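Local coordinates for CRISPR-associated protein, Cse2 family (PDB 3WA8) that probably binds crRNA, with a preference for G-rich sequence, and helps stabilise the R-loop as the CasB (Cse2) subunit of type I-E CRISPR interference, at residues A28-G33 with L67-W72; Y105-G110 with D157-W162. All blocks are in the same frame, centred on the assembly; numbering follows the deposited sequence.

Interaction 1 (A28-G33 with L67-W72); sequences ARMRRG and LVAGLW
M30 meets helix 59-72 through CG and SD, first at A69 and then at the rim of W72. Its CG lies 4.1 Å from A69 CB, and SD is just as near to that methyl. SD also lies beside CZ3 at the edge of the W72 indole, 4.2 Å away. The sulfur sits 88° off the normal of the six-membered ring, which makes this a Met-aromatic contact at the edge and not over a face. With CG anti to its own carbonyl carbon (chi1 -68°) and the rest of the chain extended, the thioether runs past A69 to the indole. W72 has its CG anti to the backbone N, which helps place the ring beside M30.

At the backbone level, the CA atoms of M30 and G70 are 4.5 Å apart, and M30 O is next to G70 CA. The axes of 28-32 and 67-72 come within 7.6 Å, with a signed crossing angle of -113°. The lack of a side chain at G70 is consistent with the closeness of the two backbones.

Further out, L18 of helix 10-21 touches both M30 and W72, S22 does likewise, and E80 takes the indole NE1 as a hydrogen-bond donor. No hydrogen bond joins the two segments. The crossing of helices 24-32 and 59-72 in this all-helical fold therefore rests on buried apolar packing and sulfur-aromatic contact, with the indole's one polar atom satisfied outside it.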
loop_
_atom_site.group_PDB
_atom_site.type_symbol
_atom_site.label_atom_id
_atom_site.label_comp_id
_atom_site.label_asym_id
_atom_site.label_seq_id
_atom_site.Cartn_x
_atom_site.Cartn_y
_atom_site.Cartn_z
ATOM N N ALA A 28 13.539 2.646 -11.957
ATOM C CA ALA A 28 14.770 2.901 -11.241
ATOM C C ALA A 28 14.617 4.155 -10.393
ATOM O O ALA A 28 14.922 4.113 -9.205
ATOM C CB ALA A 28 15.952 3.004 -12.188
ATOM N N ARG A 29 14.109 5.239 -10.992
ATOM C CA ARG A 29 13.858 6.476 -10.272
ATOM C C ARG A 29 12.848 6.293 -9.137
ATOM O O ARG A 29 13.132 6.669 -7.972
ATOM C CB ARG A 29 13.341 7.529 -11.194
ATOM C CG ARG A 29 14.384 8.123 -12.071
ATOM C CD ARG A 29 13.909 9.466 -12.650
ATOM N NE ARG A 29 15.074 10.302 -12.641
ATOM C CZ ARG A 29 15.361 11.179 -11.699
ATOM N NH1 ARG A 29 14.519 11.428 -10.709
ATOM N NH2 ARG A 29 16.495 11.837 -11.772
ATOM N N MET A 30 11.698 5.693 -9.471
ATOM C CA MET A 30 10.636 5.423 -8.484
ATOM C C MET A 30 11.207 4.681 -7.274
ATOM O O MET A 30 10.908 5.028 -6.128
ATOM C CB MET A 30 9.481 4.625 -9.093
ATOM C CG MET A 30 8.647 5.362 -10.150
ATOM S SD MET A 30 7.518 4.198 -10.997
ATOM C CE MET A 30 6.875 5.189 -12.333
ATOM N N ARG A 31 12.066 3.690 -7.549
ATOM C CA ARG A 31 12.721 2.895 -6.514
ATOM C C ARG A 31 13.655 3.754 -5.679
ATOM O O ARG A 31 13.612 3.716 -4.449
ATOM C CB ARG A 31 13.511 1.766 -7.152
ATOM C CG ARG A 31 12.891 0.394 -7.089
ATOM C CD ARG A 31 13.817 -0.521 -7.867
ATOM N NE ARG A 31 13.292 -0.828 -9.184
ATOM C CZ ARG A 31 14.029 -0.882 -10.278
ATOM N NH1 ARG A 31 15.324 -0.601 -10.247
ATOM N NH2 ARG A 31 13.471 -1.196 -11.437
ATOM N N ARG A 32 14.487 4.530 -6.373
ATOM C CA ARG A 32 15.445 5.454 -5.758
ATOM C C ARG A 32 14.802 6.498 -4.822
ATOM O O ARG A 32 15.378 6.816 -3.785
ATOM C CB ARG A 32 16.267 6.153 -6.836
ATOM C CG ARG A 32 17.243 7.129 -6.260
ATOM C CD ARG A 32 18.525 7.241 -7.063
ATOM N NE ARG A 32 19.675 7.285 -6.144
ATOM C CZ ARG A 32 20.893 7.691 -6.501
ATOM N NH1 ARG A 32 21.114 8.085 -7.756
ATOM N NH2 ARG A 32 21.896 7.708 -5.610
ATOM N N GLY A 33 13.617 7.005 -5.187
ATOM C CA GLY A 33 12.903 7.969 -4.383
ATOM C C GLY A 33 12.336 7.440 -3.074
ATOM O O GLY A 33 11.851 8.205 -2.252
ATOM N N LEU A 67 5.489 7.319 -2.942
ATOM C CA LEU A 67 5.733 6.145 -2.123
ATOM C C LEU A 67 5.061 4.929 -2.767
ATOM O O LEU A 67 5.668 3.874 -2.862
ATOM C CB LEU A 67 5.183 6.351 -0.720
ATOM C CG LEU A 67 5.426 5.266 0.320
ATOM C CD1 LEU A 67 6.885 5.142 0.606
ATOM C CD2 LEU A 67 4.707 5.624 1.595
ATOM N N VAL A 68 3.824 5.050 -3.224
ATOM C CA VAL A 68 3.199 3.847 -3.747
ATOM C C VAL A 68 3.913 3.448 -5.030
ATOM O O VAL A 68 4.135 2.246 -5.295
ATOM C CB VAL A 68 1.655 3.948 -3.937
ATOM C CG1 VAL A 68 1.152 2.806 -4.758
ATOM C CG2 VAL A 68 0.959 3.909 -2.604
ATOM N N ALA A 69 4.308 4.453 -5.808
ATOM C CA ALA A 69 5.047 4.173 -7.011
ATOM C C ALA A 69 6.303 3.358 -6.663
ATOM O O ALA A 69 6.546 2.271 -7.231
ATOM C CB ALA A 69 5.400 5.445 -7.683
ATOM N N GLY A 70 7.074 3.848 -5.694
ATOM C CA GLY A 70 8.321 3.188 -5.328
ATOM C C GLY A 70 8.097 1.770 -4.864
ATOM O O GLY A 70 8.819 0.850 -5.282
ATOM N N LEU A 71 7.090 1.574 -4.009
ATOM C CA LEU A 71 6.868 0.247 -3.474
ATOM C C LEU A 71 6.448 -0.666 -4.608
ATOM O O LEU A 71 6.911 -1.803 -4.709
ATOM C CB LEU A 71 5.812 0.250 -2.382
ATOM C CG LEU A 71 6.256 0.959 -1.104
ATOM C CD1 LEU A 71 5.079 1.280 -0.136
ATOM C CD2 LEU A 71 7.376 0.175 -0.448
ATOM N N TRP A 72 5.588 -0.145 -5.475
ATOM C CA TRP A 72 5.050 -0.935 -6.541
ATOM C C TRP A 72 6.223 -1.306 -7.436
ATOM O O TRP A 72 6.359 -2.448 -7.870
ATOM C CB TRP A 72 3.977 -0.146 -7.287
ATOM C CG TRP A 72 3.640 -0.747 -8.580
ATOM C CD1 TRP A 72 2.849 -1.830 -8.786
ATOM C CD2 TRP A 72 4.125 -0.344 -9.874
ATOM N NE1 TRP A 72 2.819 -2.141 -10.132
ATOM C CE2 TRP A 72 3.589 -1.236 -10.818
ATOM C CE3 TRP A 72 4.968 0.678 -10.322
ATOM C CZ2 TRP A 72 3.842 -1.123 -12.190
ATOM C CZ3 TRP A 72 5.225 0.786 -11.701
ATOM C CH2 TRP A 72 4.665 -0.108 -12.609
#

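Interaction 2 (Y105-G110 with D157-W162)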
loop_
_atom_site.group_PDB
_atom_site.type_symbol
_atom_site.label_atom_id
_atom_site.label_comp_id
_atom_site.label_asym_id
_atom_site.label_seq_id
_atom_site.Cartn_x
_atom_site.Cartn_y
_atom_site.Cartn_z
ATOM N N TYR A 105 -12.800 -5.228 3.226
ATOM C CA TYR A 105 -11.690 -5.595 4.109
ATOM C C TYR A 105 -10.525 -6.324 3.458
ATOM O O TYR A 105 -9.368 -5.995 3.737
ATOM C CB TYR A 105 -12.197 -6.414 5.292
ATOM C CG TYR A 105 -12.950 -5.598 6.339
ATOM C CD1 TYR A 105 -14.226 -5.993 6.779
ATOM C CD2 TYR A 105 -12.397 -4.433 6.892
ATOM C CE1 TYR A 105 -14.919 -5.251 7.759
ATOM C CE2 TYR A 105 -13.093 -3.684 7.848
ATOM C CZ TYR A 105 -14.342 -4.099 8.280
ATOM O OH TYR A 105 -15.013 -3.372 9.225
ATOM N N ARG A 106 -10.824 -7.312 2.604
ATOM C CA ARG A 106 -9.782 -8.113 1.942
ATOM C C ARG A 106 -8.871 -7.224 1.121
ATOM O O ARG A 106 -7.661 -7.443 1.022
ATOM C CB ARG A 106 -10.391 -9.179 1.043
ATOM C CG ARG A 106 -11.354 -10.127 1.749
ATOM C CD ARG A 106 -12.076 -11.096 0.766
ATOM N NE ARG A 106 -12.969 -11.979 1.523
ATOM C CZ ARG A 106 -12.592 -13.122 2.102
ATOM N NH1 ARG A 106 -11.333 -13.553 1.985
ATOM N NH2 ARG A 106 -13.481 -13.845 2.789
ATOM N N ARG A 107 -9.473 -6.187 0.557
ATOM C CA ARG A 107 -8.769 -5.266 -0.310
ATOM C C ARG A 107 -7.882 -4.245 0.416
ATOM O O ARG A 107 -7.165 -3.486 -0.233
ATOM C CB ARG A 107 -9.750 -4.611 -1.297
ATOM C CG ARG A 107 -10.109 -5.534 -2.466
ATOM C CD ARG A 107 -11.080 -4.906 -3.457
ATOM N NE ARG A 107 -11.203 -5.694 -4.693
ATOM C CZ ARG A 107 -10.384 -5.598 -5.748
ATOM N NH1 ARG A 107 -9.364 -4.740 -5.738
ATOM N NH2 ARG A 107 -10.588 -6.363 -6.826
ATOM N N THR A 108 -7.882 -4.270 1.746
ATOM C CA THR A 108 -7.089 -3.328 2.544
ATOM C C THR A 108 -5.786 -3.940 3.063
ATOM O O THR A 108 -5.674 -5.145 3.202
ATOM C CB THR A 108 -7.870 -2.843 3.774
ATOM O OG1 THR A 108 -7.780 -3.834 4.809
ATOM C CG2 THR A 108 -9.322 -2.563 3.445
ATOM N N LEU A 109 -4.807 -3.113 3.392
ATOM C CA LEU A 109 -3.516 -3.656 3.772
ATOM C C LEU A 109 -3.609 -4.477 5.071
ATOM O O LEU A 109 -2.797 -5.397 5.317
ATOM C CB LEU A 109 -2.474 -2.555 3.895
ATOM C CG LEU A 109 -1.073 -3.144 3.707
ATOM C CD1 LEU A 109 -0.894 -3.538 2.242
ATOM C CD2 LEU A 109 0.056 -2.217 4.188
ATOM N N GLY A 110 -4.595 -4.137 5.898
ATOM C CA GLY A 110 -4.879 -4.914 7.087
ATOM C C GLY A 110 -5.042 -6.376 6.701
ATOM O O GLY A 110 -4.419 -7.275 7.298
ATOM N N ASP A 157 2.741 -15.496 -1.790
ATOM C CA ASP A 157 1.389 -15.701 -2.257
ATOM C C ASP A 157 0.437 -14.607 -1.827
ATOM O O ASP A 157 -0.755 -14.734 -2.051
ATOM C CB ASP A 157 0.876 -17.040 -1.722
ATOM C CG ASP A 157 1.847 -18.190 -1.992
ATOM O OD1 ASP A 157 3.067 -17.925 -2.135
ATOM O OD2 ASP A 157 1.405 -19.368 -2.074
ATOM N N ILE A 158 0.933 -13.545 -1.205
ATOM C CA ILE A 158 0.042 -12.519 -0.684
ATOM C C ILE A 158 -0.058 -11.306 -1.594
ATOM O O ILE A 158 0.943 -10.658 -1.901
ATOM C CB ILE A 158 0.499 -12.049 0.688
ATOM C CG1 ILE A 158 0.378 -13.206 1.674
ATOM C CG2 ILE A 158 -0.320 -10.835 1.148
ATOM C CD1 ILE A 158 0.968 -12.925 3.007
ATOM N N ARG A 159 -1.276 -11.002 -2.019
ATOM C CA ARG A 159 -1.524 -9.885 -2.915
ATOM C C ARG A 159 -1.633 -8.592 -2.135
ATOM O O ARG A 159 -2.297 -8.579 -1.129
ATOM C CB ARG A 159 -2.823 -10.131 -3.688
ATOM C CG ARG A 159 -3.357 -8.907 -4.401
ATOM C CD ARG A 159 -4.182 -9.244 -5.631
ATOM N NE ARG A 159 -4.660 -8.021 -6.273
ATOM C CZ ARG A 159 -5.703 -7.961 -7.095
ATOM N NH1 ARG A 159 -6.395 -9.049 -7.423
ATOM N NH2 ARG A 159 -6.056 -6.797 -7.601
ATOM N N ILE A 160 -0.998 -7.517 -2.602
ATOM C CA ILE A 160 -1.210 -6.176 -2.031
ATOM C C ILE A 160 -1.986 -5.345 -3.027
ATOM O O ILE A 160 -1.482 -5.101 -4.129
ATOM C CB ILE A 160 0.113 -5.419 -1.776
ATOM C CG1 ILE A 160 0.818 -5.965 -0.536
ATOM C CG2 ILE A 160 -0.139 -3.934 -1.592
ATOM C CD1 ILE A 160 2.277 -5.608 -0.477
ATOM N N TYR A 161 -3.191 -4.901 -2.672
ATOM C CA TYR A 161 -3.945 -4.075 -3.603
ATOM C C TYR A 161 -3.426 -2.631 -3.598
ATOM O O TYR A 161 -3.792 -1.814 -2.743
ATOM C CB TYR A 161 -5.441 -4.161 -3.349
ATOM C CG TYR A 161 -5.970 -5.570 -3.330
ATOM C CD1 TYR A 161 -6.709 -6.082 -4.397
ATOM C CD2 TYR A 161 -5.760 -6.400 -2.239
ATOM C CE1 TYR A 161 -7.233 -7.410 -4.375
ATOM C CE2 TYR A 161 -6.269 -7.726 -2.207
ATOM C CZ TYR A 161 -6.992 -8.211 -3.276
ATOM O OH TYR A 161 -7.480 -9.480 -3.216
ATOM N N TRP A 162 -2.558 -2.307 -4.550
ATOM C CA TRP A 162 -1.971 -0.974 -4.584
ATOM C C TRP A 162 -2.952 0.188 -4.686
ATOM O O TRP A 162 -2.802 1.177 -3.971
ATOM C CB TRP A 162 -0.930 -0.885 -5.658
ATOM C CG TRP A 162 0.071 -1.947 -5.508
ATOM C CD1 TRP A 162 0.109 -3.124 -6.182
ATOM C CD2 TRP A 162 1.194 -1.954 -4.609
ATOM N NE1 TRP A 162 1.200 -3.862 -5.783
ATOM C CE2 TRP A 162 1.878 -3.176 -4.810
ATOM C CE3 TRP A 162 1.697 -1.040 -3.669
ATOM C CZ2 TRP A 162 3.036 -3.516 -4.107
ATOM C CZ3 TRP A 162 2.854 -1.377 -2.971
ATOM C CH2 TRP A 162 3.509 -2.607 -3.204
HETATM O O HOH W 1 -9.245 -8.214 -8.814
#
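The Y161 ring is sandwiched between two arginine chains, with R107 CG above the centre of one face and R159 CG above the centre of the other; Y161 CE1 in turn lies over the centre of one face of the R159 guanidinium. On the R107 side the methylene carbon CG stands 4.0 Å from the Y161 ring centroid and 13° off the normal, a CH-pi contact. R107 CG is anti to its carbonyl carbon (chi1 -79°), and the extended chain then carries the guanidinium past the CD1-CE1 side of the ring. There the two planes are 55° apart, so the groups are not stacked, although Y161 CE1 lies over one face of the R107 guanidinium toward its rim. R106 O approaches Y161 CE2 obliquely.

Beyond the tyrosine, L109 CD1 packs on I160 CG2 at 3.9 Å, and that same methyl lies over the W162 ring. The contact joins the turn between helices 102-106 and 109-119 to the loop leading into helix 162-170, with T108 and Y161 as the respective N-caps. T108 OG1 donates to Y105 O at 2.9 Å, on a lone pair in the carbonyl plane, and T108 N bonds to the same oxygen; together they brace the turn containing R107.

Replacing Y161 by alanine is likely to remove the surface on which the methylenes of R107 and R159 both rest, and to let the two chains turn more freely.

R107 NH1 and R159 NH2 come within 4.3 Å, and a water accepts from R159 NH1 and, weakly, from R107 NH2. E164 offers R107 a long, weak ion pair, while K86 adds positive charge beside R159. Apolar grip and cationic cluster are consistent with an anion-attracting surface.

Interaction 1 is the more buried of the two: four of its five touching residues are buried, against two of six in interaction 2. The first crosses two helices and is almost wholly apolar; the second joins a turn to a loop and puts arginine chains around a tyrosine. Their centres are 19 Å apart, yet W162 bridges them: its CZ3 lies 3.4 Å from L71 CB, and its ring meets W72 edge-to-face. Helix 141-154 is a shared neighbour, since L145 touches L67 and L71 from one contact and L109 from the other. In interaction 1 the arginines of 28-33 stay at the exposed outside of the helix crossing, whereas in interaction 2 arginine chains form part of the contact itself.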